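Local coordinates for hypothetical acetyltransferase (Deinococcus radiodurans, PDB 3S6F), which binds coenzyme A and probably transfers an acetyl group to an amine, as GNAT-family N-acetyltransferases do, at residues A[49-54]-A[99-104]; A[64-69]-A[74-79]. One frame throughout, in Å; residues are numbered along the deposited sequence.

Interaction 1 (A[49-54]-A[99-104])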
ATOM      1  N   VAL A  49      -9.146   5.860   0.584  1.00  7.51           N
ATOM      2  CA  VAL A  49      -9.574   7.129   0.009  1.00  8.04           C
ATOM      3  C   VAL A  49      -9.342   7.050  -1.487  1.00  7.37           C
ATOM      4  O   VAL A  49      -8.541   6.236  -1.991  1.00  7.48           O
ATOM      5  CB  VAL A  49      -8.840   8.361   0.616  1.00  8.57           C
ATOM      6  CG1 VAL A  49      -9.109   8.520   2.124  1.00 11.07           C
ATOM      7  CG2 VAL A  49      -7.348   8.323   0.292  1.00  9.90           C
ATOM      8  N   PHE A  50      -9.997   7.931  -2.211  1.00  7.39           N
ATOM      9  CA  PHE A  50      -9.812   8.054  -3.657  1.00  7.34           C
ATOM     10  C   PHE A  50     -10.250   9.431  -4.095  1.00  7.35           C
ATOM     11  O   PHE A  50     -10.955  10.127  -3.353  1.00  8.27           O
ATOM     12  CB  PHE A  50     -10.566   6.948  -4.433  1.00  7.37           C
ATOM     13  CG  PHE A  50     -12.037   6.993  -4.225  1.00  7.42           C
ATOM     14  CD1 PHE A  50     -12.858   7.811  -4.993  1.00  9.04           C
ATOM     15  CD2 PHE A  50     -12.632   6.221  -3.238  1.00  8.95           C
ATOM     16  CE1 PHE A  50     -14.220   7.853  -4.786  1.00  9.74           C
ATOM     17  CE2 PHE A  50     -13.999   6.275  -3.040  1.00  9.68           C
ATOM     18  CZ  PHE A  50     -14.787   7.092  -3.817  1.00  9.73           C
ATOM     19  N   VAL A  51      -9.838   9.811  -5.309  1.00  7.76           N
ATOM     20  CA  VAL A  51     -10.286  11.055  -5.928  1.00  7.65           C
ATOM     21  C   VAL A  51     -10.694  10.762  -7.369  1.00  7.40           C
ATOM     22  O   VAL A  51      -9.961  10.066  -8.062  1.00  8.24           O
ATOM     23  CB  VAL A  51      -9.226  12.180  -5.897  1.00  8.11           C
ATOM     24  CG1 VAL A  51      -9.822  13.516  -6.363  1.00  9.52           C
ATOM     25  CG2 VAL A  51      -8.609  12.340  -4.500  1.00  9.70           C
ATOM     26  N   LEU A  52     -11.850  11.255  -7.771  1.00  7.61           N
ATOM     27  CA  LEU A  52     -12.363  11.180  -9.126  1.00  8.32           C
ATOM     28  C   LEU A  52     -12.416  12.558  -9.754  1.00  8.25           C
ATOM     29  O   LEU A  52     -12.812  13.515  -9.094  1.00 10.63           O
ATOM     30  CB  LEU A  52     -13.809  10.621  -9.123  1.00  8.30           C
ATOM     31  CG  LEU A  52     -14.048   9.345  -8.323  1.00  9.11           C
ATOM     32  CD1 LEU A  52     -15.501   8.896  -8.418  1.00 10.78           C
ATOM     33  CD2 LEU A  52     -13.107   8.213  -8.781  1.00 10.11           C
ATOM     34  N   ALA A  53     -12.094  12.613 -11.042  1.00  8.62           N
ATOM     35  CA  ALA A  53     -12.242  13.796 -11.886  1.00  9.38           C
ATOM     36  C   ALA A  53     -13.327  13.494 -12.902  1.00 10.23           C
ATOM     37  O   ALA A  53     -13.247  12.474 -13.580  1.00 10.20           O
ATOM     38  CB  ALA A  53     -10.928  14.108 -12.591  1.00 10.90           C
ATOM     39  N   ARG A  54     -14.353  14.345 -12.950  1.00 10.56           N
ATOM     40  CA  ARG A  54     -15.556  14.099 -13.747  1.00 11.50           C
ATOM     41  C   ARG A  54     -15.847  15.281 -14.667  1.00 12.15           C
ATOM     42  O   ARG A  54     -15.715  16.433 -14.271  1.00 13.35           O
ATOM     43  CB  ARG A  54     -16.773  13.878 -12.836  1.00 11.79           C
ATOM     44  CG  ARG A  54     -16.563  12.728 -11.853  1.00 11.94           C
ATOM     45  CD  ARG A  54     -17.780  12.495 -10.972  1.00 13.27           C
ATOM     46  NE  ARG A  54     -18.877  11.882 -11.686  1.00 12.93           N
ATOM     47  CZ  ARG A  54     -20.081  11.682 -11.193  1.00 11.96           C
ATOM     48  NH1 ARG A  54     -20.419  12.159 -10.018  1.00 13.05           N
ATOM     49  NH2 ARG A  54     -20.959  11.029 -11.909  1.00 14.24           N
ATOM     50  N   LEU A  99      -3.172  12.997  -1.791  1.00  9.63           N
ATOM     51  CA  LEU A  99      -2.266  13.212  -0.672  1.00 10.47           C
ATOM     52  C   LEU A  99      -2.962  14.040   0.415  1.00 10.91           C
ATOM     53  O   LEU A  99      -2.816  13.744   1.602  1.00 11.98           O
ATOM     54  CB  LEU A  99      -0.941  13.837  -1.142  1.00 11.01           C
ATOM     55  CG  LEU A  99      -0.078  12.937  -2.016  1.00 11.24           C
ATOM     56  CD1 LEU A  99       1.054  13.743  -2.662  1.00 14.05           C
ATOM     57  CD2 LEU A  99       0.452  11.749  -1.247  1.00 11.58           C
ATOM     58  N   THR A 100      -3.774  15.005   0.025  1.00 11.25           N
ATOM     59  CA  THR A 100      -4.573  15.767   0.988  1.00 11.77           C
ATOM     60  C   THR A 100      -5.552  14.842   1.715  1.00 11.25           C
ATOM     61  O   THR A 100      -5.703  14.907   2.957  1.00 12.69           O
ATOM     62  CB  THR A 100      -5.293  16.914   0.315  1.00 12.70           C
ATOM     63  OG1 THR A 100      -4.301  17.828  -0.192  1.00 15.31           O
ATOM     64  CG2 THR A 100      -6.269  17.617   1.271  1.00 16.16           C
ATOM     65  N   GLU A 101      -6.216  13.945   0.994  1.00 10.51           N
ATOM     66  CA  GLU A 101      -7.166  13.012   1.636  1.00 10.36           C
ATOM     67  C   GLU A 101      -6.500  12.076   2.619  1.00 10.01           C
ATOM     68  O   GLU A 101      -7.061  11.717   3.649  1.00 12.19           O
ATOM     69  CB  GLU A 101      -7.955  12.218   0.628  1.00 10.72           C
ATOM     70  CG  GLU A 101      -8.884  13.006  -0.266  1.00 11.97           C
ATOM     71  CD  GLU A 101      -9.840  13.853   0.517  1.00 12.56           C
ATOM     72  OE1 GLU A 101     -10.583  13.270   1.326  1.00 12.63           O
ATOM     73  OE2 GLU A 101      -9.870  15.065   0.328  1.00 15.04           O
ATOM     74  N   LEU A 102      -5.271  11.668   2.311  1.00  9.97           N
ATOM     75  CA  LEU A 102      -4.524  10.754   3.156  1.00  9.82           C
ATOM     76  C   LEU A 102      -4.044  11.388   4.442  1.00 11.05           C
ATOM     77  O   LEU A 102      -3.880  10.696   5.453  1.00 11.47           O
ATOM     78  CB  LEU A 102      -3.319  10.180   2.401  1.00  9.68           C
ATOM     79  CG  LEU A 102      -3.661   9.098   1.378  1.00  8.60           C
ATOM     80  CD1 LEU A 102      -2.482   8.829   0.479  1.00  9.61           C
ATOM     81  CD2 LEU A 102      -4.182   7.838   2.079  1.00  9.51           C
ATOM     82  N   GLY A 103      -3.766  12.681   4.413  1.00 11.65           N
ATOM     83  CA  GLY A 103      -3.165  13.371   5.532  1.00 13.30           C
ATOM     84  C   GLY A 103      -1.653  13.163   5.621  1.00 13.71           C
ATOM     85  O   GLY A 103      -1.011  12.547   4.778  1.00 14.99           O
ATOM     86  N   ASP A 104      -1.036  13.696   6.673  1.00 15.31           N
ATOM     87  CA  ASP A 104       0.431  13.757   6.758  0.50 15.33           C
ATOM     88  C   ASP A 104       1.085  12.522   7.378  1.00 14.80           C
ATOM     89  O   ASP A 104       2.032  12.615   8.123  1.00 14.82           O
ATOM     90  CB  ASP A 104       0.873  15.035   7.471  0.50 17.27           C
ATOM     91  CG  ASP A 104       0.707  16.280   6.597  0.50 19.88           C
ATOM     92  OD1 ASP A 104       0.626  16.165   5.348  0.50 20.29           O
ATOM     93  OD2 ASP A 104       0.717  17.366   7.188  0.50 24.19           O
TER

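Interaction 2 (A[64-69]-A[74-79]). With COA (coenzyme A), chain B.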
ATOM      1  N   VAL A  64      -7.654   8.260  -8.940  1.00  7.40           N
ATOM      2  CA  VAL A  64      -6.528   7.744  -8.154  1.00  6.88           C
ATOM      3  C   VAL A  64      -7.124   7.106  -6.909  1.00  7.32           C
ATOM      4  O   VAL A  64      -8.096   7.627  -6.338  1.00  7.48           O
ATOM      5  CB  VAL A  64      -5.537   8.861  -7.801  1.00  6.92           C
ATOM      6  CG1 VAL A  64      -6.185   9.992  -6.995  1.00  9.07           C
ATOM      7  CG2 VAL A  64      -4.300   8.339  -7.115  1.00  8.61           C
ATOM      8  N   ASN A  65      -6.547   5.998  -6.459  1.00  6.76           N
ATOM      9  CA  ASN A  65      -6.970   5.386  -5.209  1.00  6.81           C
ATOM     10  C   ASN A  65      -5.800   5.236  -4.257  1.00  7.32           C
ATOM     11  O   ASN A  65      -4.635   5.346  -4.644  1.00  7.80           O
ATOM     12  CB  ASN A  65      -7.685   4.036  -5.418  1.00  7.47           C
ATOM     13  CG  ASN A  65      -6.757   2.918  -5.908  1.00  7.11           C
ATOM     14  OD1 ASN A  65      -5.792   3.178  -6.618  1.00  8.34           O
ATOM     15  ND2 ASN A  65      -7.128   1.673  -5.586  1.00  8.90           N
ATOM     16  N   ALA A  66      -6.111   4.907  -3.000  1.00  6.80           N
ATOM     17  CA  ALA A  66      -5.077   4.730  -1.999  1.00  6.83           C
ATOM     18  C   ALA A  66      -5.546   3.734  -0.946  1.00  7.11           C
ATOM     19  O   ALA A  66      -6.725   3.717  -0.541  1.00  8.18           O
ATOM     20  CB  ALA A  66      -4.660   6.043  -1.342  1.00  8.64           C
ATOM     21  N   LEU A  67      -4.579   2.970  -0.464  1.00  7.10           N
ATOM     22  CA  LEU A  67      -4.707   2.108   0.716  1.00  7.03           C
ATOM     23  C   LEU A  67      -4.057   2.840   1.867  1.00  7.35           C
ATOM     24  O   LEU A  67      -3.071   3.555   1.670  1.00  7.89           O
ATOM     25  CB  LEU A  67      -3.970   0.785   0.477  1.00  7.53           C
ATOM     26  CG  LEU A  67      -4.195   0.116  -0.887  1.00  7.89           C
ATOM     27  CD1 LEU A  67      -3.341  -1.158  -0.973  1.00  9.90           C
ATOM     28  CD2 LEU A  67      -5.672  -0.146  -1.217  1.00  9.27           C
ATOM     29  N   SER A  68      -4.553   2.671   3.094  1.00  7.21           N
ATOM     30  CA  SER A  68      -3.983   3.379   4.227  1.00  7.09           C
ATOM     31  C   SER A  68      -4.365   2.698   5.534  1.00  7.61           C
ATOM     32  O   SER A  68      -5.435   2.093   5.622  1.00  8.63           O
ATOM     33  CB  SER A  68      -4.554   4.808   4.247  1.00  7.89           C
ATOM     34  OG  SER A  68      -3.935   5.554   5.276  1.00  8.79           O
ATOM     35  N   ASP A  69      -3.515   2.847   6.563  1.00  7.32           N
ATOM     36  CA  ASP A  69      -3.894   2.505   7.921  1.00  7.06           C
ATOM     37  C   ASP A  69      -4.273   3.734   8.757  1.00  8.25           C
ATOM     38  O   ASP A  69      -4.637   3.571   9.902  1.00  8.40           O
ATOM     39  CB  ASP A  69      -2.830   1.642   8.618  1.00  7.48           C
ATOM     40  CG  ASP A  69      -1.483   2.294   8.796  1.00  7.39           C
ATOM     41  OD1 ASP A  69      -1.397   3.559   8.759  1.00  8.04           O
ATOM     42  OD2 ASP A  69      -0.495   1.519   8.936  1.00  7.95           O
ATOM     43  N   ALA A  74       0.529   4.591   3.822  1.00  7.58           N
ATOM     44  CA  ALA A  74      -0.393   4.532   2.730  1.00  7.80           C
ATOM     45  C   ALA A  74       0.343   4.147   1.457  1.00  7.82           C
ATOM     46  O   ALA A  74       1.549   4.352   1.309  1.00  8.17           O
ATOM     47  CB  ALA A  74      -1.122   5.858   2.544  1.00  9.07           C
ATOM     48  N   SER A  75      -0.391   3.568   0.510  0.54  7.56           N
ATOM     49  CA  SER A  75       0.147   3.338  -0.815  0.54  7.74           C
ATOM     50  C   SER A  75      -0.895   3.627  -1.875  0.54  7.69           C
ATOM     51  O   SER A  75      -2.096   3.551  -1.634  0.54  8.48           O
ATOM     52  CB  SER A  75       0.672   1.917  -0.974  0.54  7.42           C
ATOM     53  OG  SER A  75      -0.411   0.972  -0.948  0.54  9.63           O
ATOM     54  N   ILE A  76      -0.412   3.943  -3.073  1.00  7.29           N
ATOM     55  CA  ILE A  76      -1.250   4.413  -4.186  1.00  7.54           C
ATOM     56  C   ILE A  76      -1.210   3.388  -5.313  1.00  7.35           C
ATOM     57  O   ILE A  76      -0.262   3.386  -6.086  1.00  8.70           O
ATOM     58  CB  ILE A  76      -0.821   5.805  -4.663  1.00  8.05           C
ATOM     59  CG1 ILE A  76      -0.981   6.817  -3.447  1.00 11.08           C
ATOM     60  CG2 ILE A  76      -1.652   6.250  -5.877  1.00  8.79           C
ATOM     61  CD1 ILE A  76      -0.416   8.204  -3.636  1.00 12.46           C
ATOM     62  N   PRO A  77      -2.190   2.471  -5.383  1.00  7.44           N
ATOM     63  CA  PRO A  77      -2.103   1.432  -6.402  1.00  7.71           C
ATOM     64  C   PRO A  77      -2.278   1.889  -7.836  1.00  7.45           C
ATOM     65  O   PRO A  77      -1.615   1.365  -8.731  1.00  9.75           O
ATOM     66  CB  PRO A  77      -3.224   0.444  -5.987  1.00  8.72           C
ATOM     67  CG  PRO A  77      -3.420   0.683  -4.516  1.00  8.67           C
ATOM     68  CD  PRO A  77      -3.228   2.172  -4.377  1.00  7.86           C
ATOM     69  N   LEU A  78      -3.242   2.778  -8.057  1.00  7.35           N
ATOM     70  CA  LEU A  78      -3.701   3.153  -9.398  1.00  7.82           C
ATOM     71  C   LEU A  78      -3.827   4.647  -9.543  1.00  7.37           C
ATOM     72  O   LEU A  78      -4.398   5.317  -8.676  1.00  8.04           O
ATOM     73  CB  LEU A  78      -5.059   2.514  -9.704  1.00  9.12           C
ATOM     74  CG  LEU A  78      -5.184   0.996  -9.626  1.00  9.48           C
ATOM     75  CD1 LEU A  78      -6.667   0.602  -9.684  1.00 11.14           C
ATOM     76  CD2 LEU A  78      -4.353   0.295 -10.716  1.00 11.86           C
ATOM     77  N   LEU A  79      -3.362   5.163 -10.671  1.00  7.40           N
ATOM     78  CA  LEU A  79      -3.549   6.542 -11.107  1.00  7.95           C
ATOM     79  C   LEU A  79      -3.746   6.493 -12.612  1.00  7.65           C
ATOM     80  O   LEU A  79      -2.877   5.978 -13.319  1.00  9.37           O
ATOM     81  CB  LEU A  79      -2.329   7.399 -10.757  1.00  8.47           C
ATOM     82  CG  LEU A  79      -2.288   8.811 -11.358  1.00  9.06           C
ATOM     83  CD1 LEU A  79      -3.349   9.713 -10.731  1.00 10.28           C
ATOM     84  CD2 LEU A  79      -0.883   9.399 -11.240  1.00 10.48           C
TER
HETATM   85  N1A COA B 200       6.440   8.621 -20.395  0.50 19.17           N
HETATM   86  C2A COA B 200       7.096   9.827 -20.267  0.50 18.02           C
HETATM   87  N3A COA B 200       6.543  10.890 -19.591  0.50 17.18           N
HETATM   88  C4A COA B 200       5.305  10.735 -19.059  0.50 14.87           C
HETATM   89  C5A COA B 200       4.610   9.538 -19.200  0.50 17.28           C
HETATM   90  C6A COA B 200       5.195   8.456 -19.854  0.50 19.22           C
HETATM   91  N6A COA B 200       4.577   7.275 -19.975  0.50 20.54           N
HETATM   92  N7A COA B 200       3.412   9.692 -18.575  0.50 16.85           N
HETATM   93  C8A COA B 200       3.357  10.945 -18.075  0.50 15.64           C
HETATM   94  N9A COA B 200       4.517  11.606 -18.367  0.50 15.18           N
HETATM   95  C1B COA B 200       4.885  12.963 -17.969  0.50 14.74           C
HETATM   96  C2B COA B 200       5.110  13.876 -19.167  0.50 14.37           C
HETATM   97  O2B COA B 200       6.108  14.767 -18.775  0.50 16.48           O
HETATM   98  C3B COA B 200       3.810  14.647 -19.333  0.50 13.59           C
HETATM   99  O3B COA B 200       3.953  15.895 -19.989  0.50 14.42           O
HETATM  100  P3B COA B 200       3.632  16.029 -21.575  0.50 15.64           P
HETATM  101  O7A COA B 200       4.562  15.072 -22.276  0.50 17.04           O
HETATM  102  O8A COA B 200       2.191  15.643 -21.792  0.50 15.62           O
HETATM  103  O9A COA B 200       3.907  17.477 -21.903  0.50 19.60           O
HETATM  104  C4B COA B 200       3.414  14.775 -17.870  0.50 11.99           C
HETATM  105  O4B COA B 200       3.837  13.567 -17.252  0.50 13.84           O
HETATM  106  C5B COA B 200       1.923  14.975 -17.668  0.50 10.82           C
HETATM  107  O5B COA B 200       1.698  15.425 -16.344  0.50  9.28           O
HETATM  108  P1A COA B 200       0.189  15.842 -15.948  0.50 11.56           P
HETATM  109  O1A COA B 200       0.285  16.378 -14.564  0.50 11.15           O
HETATM  110  O2A COA B 200      -0.466  16.695 -16.995  0.50 11.63           O
HETATM  111  O3A COA B 200      -0.485  14.399 -15.849  0.50 10.54           O
HETATM  112  P2A COA B 200      -1.499  13.686 -16.869  0.50 11.05           P
HETATM  113  O4A COA B 200      -0.955  13.742 -18.246  0.50 10.89           O
HETATM  114  O5A COA B 200      -2.858  14.242 -16.623  0.50 11.37           O
HETATM  115  O6A COA B 200      -1.455  12.220 -16.258  0.50 11.13           O
HETATM  116  CBP COA B 200      -0.470  10.052 -16.047  0.50 10.60           C
HETATM  117  CCP COA B 200      -0.210  11.550 -16.059  0.50 10.04           C
HETATM  118  CDP COA B 200      -1.474   9.720 -14.927  0.50 12.12           C
HETATM  119  CEP COA B 200       0.860   9.319 -15.760  0.50 11.66           C
HETATM  120  CAP COA B 200      -1.017   9.696 -17.441  0.50 11.19           C
HETATM  121  OAP COA B 200       0.003   9.770 -18.419  0.50 12.80           O
HETATM  122  C9P COA B 200      -1.590   8.298 -17.451  0.50 13.54           C
HETATM  123  O9P COA B 200      -2.847   8.081 -17.081  0.50  7.74           O
HETATM  124  N8P COA B 200      -0.859   7.281 -17.887  0.50 12.74           N
HETATM  125  C7P COA B 200      -1.367   5.915 -17.916  0.50 13.36           C
HETATM  126  C6P COA B 200      -1.423   5.240 -16.538  0.50 13.04           C
HETATM  127  C5P COA B 200      -0.139   5.459 -15.791  0.50 14.26           C
HETATM  128  O5P COA B 200       0.939   5.263 -16.359  0.50 15.80           O
HETATM  129  N4P COA B 200      -0.268   5.852 -14.515  0.50 15.49           N
HETATM  130  C3P COA B 200       0.832   5.873 -13.581  0.50 18.50           C
HETATM  131  C2P COA B 200       0.662   4.690 -12.629  0.50 22.34           C
HETATM  132  S1P COA B 200       0.957   3.075 -13.427  0.50 29.05           S

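Interaction 1 (A[49-54]-A[99-104])
Val49, at the start of strand 49-54, faces the last turn of helix 90-102, its CA 6.6 Å from the CA of Glu101. This is sheet-on-helix packing of the GNAT fold: Val49 and Val51 turn toward the helix, while Phe50 between them is directed away, and its ring packs on Leu44 of helix 37-46. Val49 and Glu101 share the larger part of the contact. With chi1 at -62° Val49 CG2 sits between the backbone N and the carbonyl carbon and meets the end of Leu102, where CD2 is 3.7 Å from Val49 CG2. The same methyl lies 4.0 Å from Glu101 CB, and CG1 approaches the Glu101 carbonyl from beside it. An alanine here has neither methyl, which would probably open a gap beside Leu102 CD2 and leave Glu101 CB with less cover. Glu101 takes part through its aliphatic stem rather than its carboxylate. Val98 of the same helix also touches Val49, and Leu94 and Arg97 cover Val51. The helix gives way at Gly103, which leaves helical geometry with a positive phi of 80°; its N still makes weak bonds back to Leu99 O and Thr100 O, and its O accepts a hydrogen bond from Arg135 of the second subunit. Toward the middle of the strand the contact thins to one apolar approach, Val51 CG2 lying 4.3 Å from Glu101 CG.

Interaction 2 (A[64-69]-A[74-79])
Leu67 and Ser75 form an antiparallel hydrogen-bonded pair: Leu67 N donates to Ser75 O at 2.8 Å, nearly in line with the carbonyl, and Ser75 N returns a bond to Leu67 O. Toward Leu79 this regular ladder breaks. Asn65 N still reaches Leu78 O at 3.2 Å, in the carbonyl plane, but the next link comes from a side chain. The amide of Asn65 is folded in between its own backbone N and carbonyl carbon (chi1 69°), which brings OD1 to Leu78 N for a weak, bent bond (3.0 Å, 130° at the hydrogen). The nitrogen of Pro77 has no hydrogen to offer; its CD rests 3.5 Å from Asn65 O, a buried oxygen that finds no hydrogen-bond donor; the CA-H of Ile76 points to it, and Ile76 CG2 also lies against it. On the side of the proline, Leu67 CG packs on Pro77 CG, and both residues also meet Ala73 of the second subunit.

On the opposite face from Leu67 and Ser75, Val64 CG2 touches Ile76 CG2 at 3.6 Å, and Val64 CB touches Leu79 CD1. Helix 90-102 covers this face, with Val98 on Val64 and Met95 on Ile76. Leu79 then meets the cofactor: its O accepts a hydrogen bond from N4P of coenzyme A (2.9 Å), and its CD2 lies 3.7 Å from the methyl carbon CDP of the pantetheine arm. Val81 N, farther along the strand, also bonds the cofactor. The one-residue register shift between the Val64-Leu79 and Leu67-Ser75 pairs marks a bulge-like break in strand 73-81 around Ile76-Leu78, consistent with the bulged strand that GNAT acetyltransferases place at the acyl-CoA cleft.

Interactions 1 and 2 lie with their centres 9 Å apart on one mixed sheet, where strand 60-68 sits between 49-54 and 73-81. Along the chain, the hairpin of interaction 2 is nested within the loop closed by interaction 1: strand 49-54 leads into the hairpin, and strand 73-81 leads on to helix 90-102, which returns across the sheet. Probable backbone bonds from Val49 O to Ala66 N and from Val64 O to Val51 N join the two, and Leu102 bridges them by packing on Ala74. One helix thus covers the strands of both contacts, on a sheet whose strand 73-81 also meets coenzyme A; both contacts touch the second subunit.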